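Local coordinates for protein Bug27 (Bordetella pertussis, PDB 2QPQ) that probably captures a small organic solute in the periplasm, as a Venus-flytrap binding protein of the Bug family, at residues Ser104-Pro109 and Ala200-Glu205. Sequence-based numbering, arbitrary orientation.
Sequences SVFVVP and AVTSKE
Val105 and Val201 face each other as a non-hydrogen-bonded antiparallel pair, their CA atoms 4.5 Å apart, flanked by two backbone bonds: Phe106 N to Ala200 O (3.0 Å) and Thr202 N to Ser104 O (2.9 Å). As strand 196-201 ends, Thr202 continues the pairing with its side chain. Its hydroxyl is tucked between its own backbone N and carbonyl carbon (chi1 63°), which brings OG1 within 3.0 Å of Ser104 N to accept a hydrogen bond, bent to an N-H...O angle of 142°. Thr202 thus holds both the backbone N and the O of Ser104, the first through OG1 and the second through its own N, and OG1 is hydrogen-bonded to Leu226 O as well. The OG of Ser104 is bound instead to Gln142. The other branch of Thr202, CG2, meets the Phe106 ring at its edge, near the ring plane, 3.8 Å from CE1. The opposite face of the sheet carries the two valines, where Val105 CG2 lies 4.3 Å from Val201 CG1 and helix 184-192 packs on Val105. Leu117 and Leu120 of helix 117-123 cover Phe106. The contact joins the end of strand 196-201 to the long strand 93-109, which also pairs with strand 180-183, in the mixed sheet of an alpha/beta domain, an arrangement that belongs to the Venus-flytrap fold of periplasmic binding proteins.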
# COMPACT_ATOMS: atom_id res chain seq x y z
N SER A 104 7.58 -0.88 1.32
CA SER A 104 8.28 -0.06 0.33
C SER A 104 9.79 -0.23 0.41
O SER A 104 10.34 -0.71 1.41
CB SER A 104 7.89 1.42 0.42
OG SER A 104 6.48 1.55 0.24
N VAL A 105 10.46 0.16 -0.67
CA VAL A 105 11.90 0.07 -0.72
C VAL A 105 12.48 1.33 -1.31
O VAL A 105 11.93 1.89 -2.27
CB VAL A 105 12.33 -1.19 -1.50
CG1 VAL A 105 11.76 -1.13 -2.93
CG2 VAL A 105 13.85 -1.40 -1.42
N PHE A 106 13.55 1.83 -0.67
CA PHE A 106 14.34 2.91 -1.22
C PHE A 106 15.33 2.31 -2.22
O PHE A 106 16.21 1.56 -1.81
CB PHE A 106 15.08 3.65 -0.11
CG PHE A 106 14.20 4.50 0.76
CD1 PHE A 106 13.25 3.92 1.57
CD2 PHE A 106 14.31 5.89 0.73
CE1 PHE A 106 12.42 4.69 2.38
CE2 PHE A 106 13.51 6.68 1.55
CZ PHE A 106 12.56 6.08 2.38
N VAL A 107 15.15 2.61 -3.50
CA VAL A 107 16.01 2.06 -4.57
C VAL A 107 16.77 3.17 -5.32
O VAL A 107 16.29 4.33 -5.49
CB VAL A 107 15.23 1.12 -5.56
CG1 VAL A 107 14.68 -0.08 -4.82
CG2 VAL A 107 14.03 1.85 -6.26
N VAL A 108 17.97 2.80 -5.74
CA VAL A 108 18.86 3.69 -6.48
C VAL A 108 19.36 2.92 -7.72
O VAL A 108 19.33 1.68 -7.74
CB VAL A 108 20.07 4.25 -5.60
CG1 VAL A 108 19.56 5.11 -4.45
CG2 VAL A 108 21.05 3.10 -5.09
N PRO A 109 19.77 3.65 -8.78
CA PRO A 109 20.31 3.01 -9.97
C PRO A 109 21.54 2.18 -9.63
O PRO A 109 22.28 2.51 -8.68
CB PRO A 109 20.76 4.20 -10.82
CG PRO A 109 20.08 5.36 -10.30
CD PRO A 109 19.76 5.11 -8.89
N ALA A 200 17.05 0.42 1.74
CA ALA A 200 16.27 0.06 2.92
C ALA A 200 14.92 -0.43 2.48
O ALA A 200 14.46 -0.10 1.37
CB ALA A 200 16.09 1.26 3.84
N VAL A 201 14.30 -1.22 3.37
CA VAL A 201 12.87 -1.52 3.34
C VAL A 201 12.17 -0.81 4.48
O VAL A 201 12.78 -0.60 5.53
CB VAL A 201 12.57 -3.04 3.35
CG1 VAL A 201 13.24 -3.71 2.15
CG2 VAL A 201 13.03 -3.71 4.65
N THR A 202 10.90 -0.45 4.29
CA THR A 202 10.17 0.36 5.26
C THR A 202 9.41 -0.45 6.31
O THR A 202 8.80 0.12 7.20
CB THR A 202 9.11 1.28 4.59
OG1 THR A 202 8.13 0.45 3.95
CG2 THR A 202 9.77 2.19 3.57
N SER A 203 9.42 -1.77 6.21
CA SER A 203 8.80 -2.60 7.25
C SER A 203 9.66 -2.65 8.52
O SER A 203 10.81 -2.20 8.55
CB SER A 203 8.52 -4.00 6.74
OG SER A 203 9.67 -4.50 6.09
N LYS A 204 9.06 -3.19 9.57
CA LYS A 204 9.66 -3.36 10.89
C LYS A 204 10.76 -4.40 10.86
O LYS A 204 11.78 -4.28 11.56
CB LYS A 204 8.53 -3.81 11.82
CG LYS A 204 8.62 -3.46 13.29
CD LYS A 204 7.31 -3.88 13.96
CE LYS A 204 6.66 -5.06 13.23
NZ LYS A 204 5.23 -5.30 13.65
N GLU A 205 10.57 -5.44 10.04
CA GLU A 205 11.61 -6.45 9.81
C GLU A 205 11.85 -6.57 8.31
O GLU A 205 10.98 -6.19 7.53
CB GLU A 205 11.21 -7.81 10.42
CG GLU A 205 10.96 -7.82 11.98
CD GLU A 205 12.15 -7.31 12.84
OE1 GLU A 205 13.32 -7.71 12.57
OE2 GLU A 205 11.90 -6.52 13.81